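Local coordinates for DUF1116 domain-containing protein (Enterococcus faecalis, PDB 3CLQ) that is of unknown function but belongs to the family of the oxamate carbamoyltransferase subunit AllG, so a role linked to carbamoyl transfer is possible, at residues Thr258-Asn263 with Met379-Asn384; Val265-Arg270 with Gly301-Asp306; Ile369-Val374 with Asn410-Ala415. All coordinates share one frame; numbering follows the deposited sequence.

Contact 1: Thr258-Asn263 with Met379-Asn384; sequences TTMCRN and MLPVIN
The apolar part of the contact is M260 against P381. M260 is a selenomethionine whose CG stands anti to its own carbonyl carbon (chi1 -73°); a bend at chi3 then carries the methyl round the selenium. The SE atom of M260 lies off the CB-CG edge of P381, 4.0 Å from P381 CB and slightly farther from CG. A long, polarisable chain suits this place, because it can cross a wide gap: M260 CA and P381 CA are 9.9 Å apart.

The second kind of meeting is between a methyl and a cation. I383 extends toward R262, which comes from the opposite direction, and I383 CD1 lies obliquely beside the guanidinium, 3.6 Å from R262 CZ; the still closer approach to NH1 is doubtful. R262 gains its polar grip from other residues, through a salt bridge to D303 and a hydrogen bond from NH2 to G305 O.

All four side chains are buried. Strand 257-263 runs between strands 266-271 and 304-305 of an antiparallel sheet, whereas I383 begins strand 383-388, which pairs with 396-402. Helix 309-313 touches both sides, with T312 against M260 and E311 against I383.

Contact 2: Val265-Arg270 with Gly301-Asp306; sequences VEFGIR and GLDMGD
The carboxylate oxygen OD2 of D303 meets two groups: the edge of the F267 ring, and R262 NE, which forms a salt bridge with it. On the ring side OD2 lies near the plane of the phenyl group, 3.3 Å from F267 CE1 and 3.6 Å from F267 CD1. Because of this position it meets the partly positive C-H edge and not the electron-rich face; the carboxylate is itself only 18° from coplanar with the ring. Such an edge contact is weakly favourable at most, and the arginine supplies the stronger attraction. Each group reaches the meeting point from a first torsion that sets CG opposite the backbone N (chi1 -154° for F267, -159° for D303).

Strands 257-263 and 266-271 form a β-hairpin. At its turn N263 OD1 accepts from V265 N, as in an Asx turn, and from E266 N as well. The short strand 304-305 lies on the other flank of 257-263, so D303, just ahead of strand 304-305, and F267 of strand 266-271 meet beside R262 of the strand between. F267 also packs on M260 and on P404 and P405, apolar surroundings that suit a phenyl ring. Nearer the turn, L302 reaches toward the chain at V265, its CD1 4.4 Å from V265 CA.

Contact 3: Ile369-Val374 with Asn410-Ala415; sequences IDVLKV and NEALKA
V371, in the first turn of its helix, points toward the helix of A412 and sets both branches around the alanine methyl. V371 CG2 is 3.8 Å from A412 CB and V371 CG1 is 4.1 Å from it, so the small methyl fits against the fork of the valine. With CG1 swung opposite the backbone N (chi1 151°), that branch also approaches the next residue, with V371 CG1 4.4 Å from L413 CD1. Alanine suits this position because it lets the helices approach closely: V371 and L413 have their CA atoms 6.9 Å apart.

The two leucines meet beside this pair. L372 and L413 both leave their helices obliquely and bend inward, and their CD1 methyls converge as the chains pass at a slant; the modelled separation is too short to be taken literally. L413 also lies against L375, one turn further along helix 371-377.

The start of that helix is fixed by D370 at the N-cap. D370 OD2 accepts from L372 N at 2.6 Å, with an N-H...O angle of 132°, and only weakly from K373 N; T255 OG1 is a further partner. An acidic cap is probably favoured by the positive end of the helix dipole.

Across the helices, however, the contact is wholly hydrocarbon, so it depends on shape and on removing methyl groups from water, and V371 and A412, buried where the leucines are partly exposed, form its inner side.

Contacts 1 and 2 have centres 8 Å apart; through 258-263 contact 1 reaches the sheet of contact 2, which is nested inside the chain loop that contact 1 closes. R262 and D303 bind them together, each contributing its charged end. Contact 1 is fully buried, while contact 2 runs from a buried aromatic-carboxylate meeting to a more exposed edge near the hairpin turn. Contact 3 lies farther out, its centre about 22 Å from that of the chain, and joins two helices by hydrocarbon alone. It still borders contact 1, where I369 packs on M260 and P381, and V374 on L380. Charged side chains thus meet between contacts 1 and 2 but stay out of the helix interface.

Contact 1: Thr258-Asn263 with Met379-Asn384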
loop_
_atom_site.group_PDB
_atom_site.type_symbol
_atom_site.label_atom_id
_atom_site.label_comp_id
_atom_site.label_asym_id
_atom_site.label_seq_id
_atom_site.Cartn_x
_atom_site.Cartn_y
_atom_site.Cartn_z
ATOM N N THR B 258 9.603 26.405 -8.737
ATOM C CA THR B 258 8.601 25.569 -9.404
ATOM C C THR B 258 9.159 24.410 -10.229
ATOM O O THR B 258 8.395 23.711 -10.904
ATOM C CB THR B 258 7.720 26.403 -10.277
ATOM O OG1 THR B 258 8.531 27.072 -11.248
ATOM C CG2 THR B 258 7.020 27.432 -9.432
ATOM N N THR B 259 10.473 24.207 -10.158
ATOM C CA THR B 259 11.177 23.135 -10.852
ATOM C C THR B 259 12.526 22.865 -10.148
ATOM O O THR B 259 13.300 23.798 -9.860
ATOM C CB THR B 259 11.534 23.548 -12.324
ATOM O OG1 THR B 259 10.350 23.710 -13.116
ATOM C CG2 THR B 259 12.453 22.515 -12.982
HETATM N N MSE B 260 12.833 21.608 -9.884
HETATM C CA MSE B 260 14.196 21.249 -9.561
HETATM C C MSE B 260 14.493 20.078 -10.457
HETATM O O MSE B 260 13.715 19.123 -10.503
HETATM C CB MSE B 260 14.381 20.883 -8.088
HETATM C CG MSE B 260 14.336 22.076 -7.156
HETATM SE SE MSE B 260 14.839 21.686 -5.279
HETATM C CE MSE B 260 13.624 20.149 -5.087
ATOM N N CYS B 261 15.595 20.159 -11.198
ATOM C CA CYS B 261 15.929 19.093 -12.124
ATOM C C CYS B 261 17.408 19.079 -12.429
ATOM O O CYS B 261 18.121 20.047 -12.168
ATOM C CB CYS B 261 15.125 19.212 -13.415
ATOM S SG CYS B 261 15.438 20.731 -14.303
ATOM N N ARG B 262 17.865 17.961 -12.977
ATOM C CA ARG B 262 19.276 17.791 -13.255
ATOM C C ARG B 262 19.457 16.886 -14.466
ATOM O O ARG B 262 18.576 16.086 -14.784
ATOM C CB ARG B 262 20.005 17.232 -12.031
ATOM C CG ARG B 262 19.282 16.121 -11.366
ATOM C CD ARG B 262 18.379 16.623 -10.259
ATOM N NE ARG B 262 18.246 15.602 -9.227
ATOM C CZ ARG B 262 17.298 14.663 -9.215
ATOM N NH1 ARG B 262 17.270 13.754 -8.248
ATOM N NH2 ARG B 262 16.379 14.626 -10.167
ATOM N N ASN B 263 20.592 17.046 -15.147
ATOM C CA ASN B 263 20.902 16.299 -16.368
ATOM C C ASN B 263 22.245 15.575 -16.300
ATOM O O ASN B 263 22.867 15.330 -17.326
ATOM C CB ASN B 263 20.866 17.219 -17.605
ATOM C CG ASN B 263 21.847 18.372 -17.509
ATOM O OD1 ASN B 263 22.875 18.280 -16.843
ATOM N ND2 ASN B 263 21.525 19.470 -18.169
HETATM N N MSE B 379 19.663 26.623 5.030
HETATM C CA MSE B 379 19.270 25.231 4.863
HETATM C C MSE B 379 18.798 24.902 3.442
HETATM O O MSE B 379 17.871 25.537 2.925
HETATM C CB MSE B 379 18.158 24.929 5.855
HETATM C CG MSE B 379 17.692 23.524 5.862
HETATM SE SE MSE B 379 16.133 23.365 7.051
HETATM C CE MSE B 379 14.757 23.089 5.728
ATOM N N LEU B 380 19.418 23.905 2.813
ATOM C CA LEU B 380 19.026 23.506 1.446
ATOM C C LEU B 380 17.974 22.393 1.389
ATOM O O LEU B 380 17.883 21.561 2.299
ATOM C CB LEU B 380 20.252 23.060 0.647
ATOM C CG LEU B 380 21.172 24.069 -0.060
ATOM C CD1 LEU B 380 21.148 25.460 0.586
ATOM C CD2 LEU B 380 22.605 23.518 -0.129
ATOM N N PRO B 381 17.167 22.370 0.314
ATOM C CA PRO B 381 16.305 21.227 0.062
ATOM C C PRO B 381 17.083 19.924 0.140
ATOM O O PRO B 381 18.174 19.812 -0.396
ATOM C CB PRO B 381 15.861 21.458 -1.376
ATOM C CG PRO B 381 15.802 22.903 -1.486
ATOM C CD PRO B 381 16.994 23.402 -0.717
ATOM N N VAL B 382 16.529 18.954 0.838
ATOM C CA VAL B 382 17.116 17.634 0.890
ATOM C C VAL B 382 16.406 16.815 -0.158
ATOM O O VAL B 382 15.183 16.817 -0.209
ATOM C CB VAL B 382 16.844 16.974 2.248
ATOM C CG1 VAL B 382 15.386 16.473 2.324
ATOM C CG2 VAL B 382 17.795 15.841 2.471
ATOM N N ILE B 383 17.145 16.127 -1.014
ATOM C CA ILE B 383 16.485 15.211 -1.930
ATOM C C ILE B 383 17.072 13.813 -1.842
ATOM O O ILE B 383 18.277 13.643 -1.788
ATOM C CB ILE B 383 16.445 15.742 -3.362
ATOM C CG1 ILE B 383 16.902 14.687 -4.338
ATOM C CG2 ILE B 383 17.319 16.966 -3.549
ATOM C CD1 ILE B 383 17.022 15.255 -5.700
ATOM N N ASN B 384 16.210 12.811 -1.765
ATOM C CA ASN B 384 16.659 11.427 -1.767
ATOM C C ASN B 384 16.451 10.913 -3.178
ATOM O O ASN B 384 15.378 11.083 -3.760
ATOM C CB ASN B 384 15.831 10.575 -0.790
ATOM C CG ASN B 384 16.200 10.796 0.705
ATOM O OD1 ASN B 384 15.343 10.604 1.599
ATOM N ND2 ASN B 384 17.464 11.150 0.982
#

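Contact 2: Val265-Arg270 with Gly301-Asp306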
loop_
_atom_site.group_PDB
_atom_site.type_symbol
_atom_site.label_atom_id
_atom_site.label_comp_id
_atom_site.label_asym_id
_atom_site.label_seq_id
_atom_site.Cartn_x
_atom_site.Cartn_y
_atom_site.Cartn_z
ATOM N N VAL B 265 24.955 16.635 -15.282
ATOM C CA VAL B 265 26.057 17.581 -15.312
ATOM C C VAL B 265 25.689 18.839 -14.520
ATOM O O VAL B 265 26.504 19.360 -13.761
ATOM C CB VAL B 265 26.439 17.966 -16.774
ATOM C CG1 VAL B 265 27.597 18.946 -16.800
ATOM C CG2 VAL B 265 26.791 16.736 -17.597
ATOM N N GLU B 266 24.465 19.331 -14.702
ATOM C CA GLU B 266 24.036 20.556 -14.039
ATOM C C GLU B 266 22.720 20.421 -13.299
ATOM O O GLU B 266 21.833 19.652 -13.686
ATOM C CB GLU B 266 23.865 21.689 -15.040
ATOM C CG GLU B 266 25.138 22.243 -15.623
ATOM C CD GLU B 266 24.958 23.659 -16.124
ATOM O OE1 GLU B 266 23.997 23.917 -16.886
ATOM O OE2 GLU B 266 25.778 24.520 -15.747
ATOM N N PHE B 267 22.580 21.211 -12.245
ATOM C CA PHE B 267 21.319 21.330 -11.539
ATOM C C PHE B 267 20.658 22.635 -11.949
ATOM O O PHE B 267 21.335 23.676 -12.107
ATOM C CB PHE B 267 21.562 21.342 -10.055
ATOM C CG PHE B 267 20.426 20.875 -9.284
ATOM C CD1 PHE B 267 20.399 19.582 -8.788
ATOM C CD2 PHE B 267 19.332 21.704 -9.063
ATOM C CE1 PHE B 267 19.301 19.134 -8.060
ATOM C CE2 PHE B 267 18.249 21.258 -8.335
ATOM C CZ PHE B 267 18.247 19.976 -7.837
ATOM N N GLY B 268 19.342 22.585 -12.132
ATOM C CA GLY B 268 18.611 23.719 -12.657
ATOM C C GLY B 268 17.216 23.889 -12.074
ATOM O O GLY B 268 16.425 22.937 -11.971
ATOM N N ILE B 269 16.900 25.127 -11.720
ATOM C CA ILE B 269 15.623 25.425 -11.128
ATOM C C ILE B 269 14.955 26.600 -11.818
ATOM O O ILE B 269 15.596 27.337 -12.540
ATOM C CB ILE B 269 15.768 25.705 -9.628
ATOM C CG1 ILE B 269 16.508 27.019 -9.403
ATOM C CG2 ILE B 269 16.490 24.550 -8.963
ATOM C CD1 ILE B 269 16.468 27.513 -7.976
ATOM N N ARG B 270 13.651 26.747 -11.591
ATOM C CA ARG B 270 12.888 27.878 -12.082
ATOM C C ARG B 270 12.173 28.450 -10.874
ATOM O O ARG B 270 11.871 27.702 -9.946
ATOM C CB ARG B 270 11.897 27.395 -13.124
ATOM C CG ARG B 270 12.585 26.632 -14.231
ATOM C CD ARG B 270 11.695 26.505 -15.415
ATOM N NE ARG B 270 10.504 25.769 -15.020
ATOM C CZ ARG B 270 9.474 25.513 -15.817
ATOM N NH1 ARG B 270 9.474 25.949 -17.081
ATOM N NH2 ARG B 270 8.447 24.826 -15.332
ATOM N N GLY B 301 27.600 8.436 -10.924
ATOM C CA GLY B 301 27.519 9.653 -11.713
ATOM C C GLY B 301 26.974 10.781 -10.863
ATOM O O GLY B 301 26.516 10.561 -9.734
ATOM N N LEU B 302 27.013 11.998 -11.396
ATOM C CA LEU B 302 26.359 13.133 -10.743
ATOM C C LEU B 302 24.816 13.048 -10.854
ATOM O O LEU B 302 24.271 12.542 -11.838
ATOM C CB LEU B 302 26.870 14.462 -11.319
ATOM C CG LEU B 302 28.390 14.677 -11.409
ATOM C CD1 LEU B 302 28.794 15.164 -12.791
ATOM C CD2 LEU B 302 28.911 15.624 -10.339
ATOM N N ASP B 303 24.136 13.536 -9.821
ATOM C CA ASP B 303 22.694 13.715 -9.790
ATOM C C ASP B 303 22.057 13.909 -11.171
ATOM O O ASP B 303 22.410 14.820 -11.907
ATOM C CB ASP B 303 22.398 14.925 -8.904
ATOM C CG ASP B 303 20.977 14.941 -8.378
ATOM O OD1 ASP B 303 20.383 13.850 -8.109
ATOM O OD2 ASP B 303 20.459 16.073 -8.215
HETATM N N MSE B 304 21.091 13.065 -11.513
HETATM C CA MSE B 304 20.463 13.157 -12.833
HETATM C C MSE B 304 18.985 12.731 -12.836
HETATM O O MSE B 304 18.642 11.680 -12.309
HETATM C CB MSE B 304 21.250 12.310 -13.836
HETATM C CG MSE B 304 20.797 12.442 -15.293
HETATM SE SE MSE B 304 21.625 11.103 -16.486
HETATM C CE MSE B 304 21.128 9.507 -15.454
ATOM N N GLY B 305 18.124 13.547 -13.438
ATOM C CA GLY B 305 16.725 13.185 -13.646
ATOM C C GLY B 305 15.746 14.299 -13.322
ATOM O O GLY B 305 16.120 15.297 -12.725
ATOM N N ASP B 306 14.485 14.146 -13.703
ATOM C CA ASP B 306 13.517 15.169 -13.357
ATOM C C ASP B 306 12.753 14.826 -12.073
ATOM O O ASP B 306 11.898 15.589 -11.614
ATOM C CB ASP B 306 12.569 15.428 -14.521
ATOM C CG ASP B 306 13.218 16.220 -15.635
ATOM O OD1 ASP B 306 12.794 16.030 -16.794
ATOM O OD2 ASP B 306 14.158 17.021 -15.374
#

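Contact 3: Ile369-Val374 with Asn410-Ala415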
loop_
_atom_site.group_PDB
_atom_site.type_symbol
_atom_site.label_atom_id
_atom_site.label_comp_id
_atom_site.label_asym_id
_atom_site.label_seq_id
_atom_site.Cartn_x
_atom_site.Cartn_y
_atom_site.Cartn_z
ATOM N N ILE B 369 8.854 25.577 -1.642
ATOM C CA ILE B 369 10.239 25.937 -1.379
ATOM C C ILE B 369 10.462 27.361 -1.794
ATOM O O ILE B 369 10.316 27.697 -2.972
ATOM C CB ILE B 369 11.225 25.087 -2.200
ATOM C CG1 ILE B 369 11.153 23.625 -1.743
ATOM C CG2 ILE B 369 12.608 25.611 -2.002
ATOM C CD1 ILE B 369 11.495 22.611 -2.802
ATOM N N ASP B 370 10.824 28.186 -0.823
ATOM C CA ASP B 370 10.904 29.603 -1.006
ATOM C C ASP B 370 12.370 30.024 -1.035
ATOM O O ASP B 370 13.096 29.914 -0.034
ATOM C CB ASP B 370 10.156 30.285 0.132
ATOM C CG ASP B 370 10.361 31.783 0.158
ATOM O OD1 ASP B 370 9.537 32.470 0.795
ATOM O OD2 ASP B 370 11.340 32.291 -0.452
ATOM N N VAL B 371 12.791 30.517 -2.198
ATOM C CA VAL B 371 14.141 30.984 -2.420
ATOM C C VAL B 371 14.690 31.798 -1.251
ATOM O O VAL B 371 15.807 31.582 -0.797
ATOM C CB VAL B 371 14.197 31.841 -3.686
ATOM C CG1 VAL B 371 15.312 32.864 -3.568
ATOM C CG2 VAL B 371 14.404 30.971 -4.896
ATOM N N LEU B 372 13.888 32.735 -0.771
ATOM C CA LEU B 372 14.309 33.677 0.256
ATOM C C LEU B 372 14.639 32.958 1.567
ATOM O O LEU B 372 15.615 33.270 2.237
ATOM C CB LEU B 372 13.173 34.676 0.478
ATOM C CG LEU B 372 13.392 36.115 0.940
ATOM C CD1 LEU B 372 14.191 36.914 -0.069
ATOM C CD2 LEU B 372 12.036 36.767 1.150
ATOM N N LYS B 373 13.820 31.985 1.937
ATOM C CA LYS B 373 14.061 31.276 3.180
ATOM C C LYS B 373 15.218 30.283 3.059
ATOM O O LYS B 373 15.918 30.017 4.042
ATOM C CB LYS B 373 12.792 30.580 3.678
ATOM C CG LYS B 373 11.601 31.517 3.899
ATOM C CD LYS B 373 10.404 30.754 4.441
ATOM C CE LYS B 373 9.146 31.598 4.404
ATOM N NZ LYS B 373 7.950 30.738 4.516
ATOM N N VAL B 374 15.440 29.737 1.868
ATOM C CA VAL B 374 16.586 28.866 1.702
ATOM C C VAL B 374 17.820 29.678 2.094
ATOM O O VAL B 374 18.710 29.194 2.788
ATOM C CB VAL B 374 16.698 28.318 0.263
ATOM C CG1 VAL B 374 17.957 27.465 0.113
ATOM C CG2 VAL B 374 15.451 27.505 -0.098
ATOM N N ASN B 410 21.196 31.933 -4.735
ATOM C CA ASN B 410 21.749 33.285 -4.782
ATOM C C ASN B 410 21.374 34.024 -6.059
ATOM O O ASN B 410 20.961 35.179 -6.015
ATOM C CB ASN B 410 23.266 33.245 -4.674
ATOM C CG ASN B 410 23.742 32.970 -3.275
ATOM O OD1 ASN B 410 24.386 33.812 -2.669
ATOM N ND2 ASN B 410 23.423 31.792 -2.743
ATOM N N GLU B 411 21.530 33.365 -7.202
ATOM C CA GLU B 411 21.261 34.018 -8.464
ATOM C C GLU B 411 19.771 34.326 -8.537
ATOM O O GLU B 411 19.360 35.445 -8.854
ATOM C CB GLU B 411 21.722 33.134 -9.618
ATOM C CG GLU B 411 23.114 32.555 -9.386
ATOM C CD GLU B 411 23.681 31.807 -10.589
ATOM O OE1 GLU B 411 24.925 31.687 -10.666
ATOM O OE2 GLU B 411 22.901 31.343 -11.455
ATOM N N ALA B 412 18.964 33.332 -8.204
ATOM C CA ALA B 412 17.523 33.525 -8.101
ATOM C C ALA B 412 17.182 34.859 -7.436
ATOM O O ALA B 412 16.501 35.703 -8.017
ATOM C CB ALA B 412 16.942 32.424 -7.325
ATOM N N LEU B 413 17.673 35.050 -6.218
ATOM C CA LEU B 413 17.360 36.249 -5.451
ATOM C C LEU B 413 17.770 37.512 -6.167
ATOM O O LEU B 413 17.083 38.529 -6.088
ATOM C CB LEU B 413 18.075 36.241 -4.095
ATOM C CG LEU B 413 17.629 37.388 -3.180
ATOM C CD1 LEU B 413 16.297 37.014 -2.541
ATOM C CD2 LEU B 413 18.672 37.751 -2.125
ATOM N N LYS B 414 18.922 37.464 -6.823
ATOM C CA LYS B 414 19.454 38.643 -7.480
ATOM C C LYS B 414 18.598 38.960 -8.715
ATOM O O LYS B 414 18.314 40.120 -9.014
ATOM C CB LYS B 414 20.924 38.424 -7.832
ATOM C CG LYS B 414 21.641 39.671 -8.284
ATOM C CD LYS B 414 23.018 39.323 -8.817
ATOM C CE LYS B 414 23.630 40.479 -9.587
ATOM N NZ LYS B 414 24.185 41.549 -8.700
ATOM N N ALA B 415 18.156 37.922 -9.413
ATOM C CA ALA B 415 17.266 38.111 -10.544
ATOM C C ALA B 415 15.901 38.665 -10.090
ATOM O O ALA B 415 15.290 39.497 -10.767
ATOM C CB ALA B 415 17.100 36.806 -11.286
#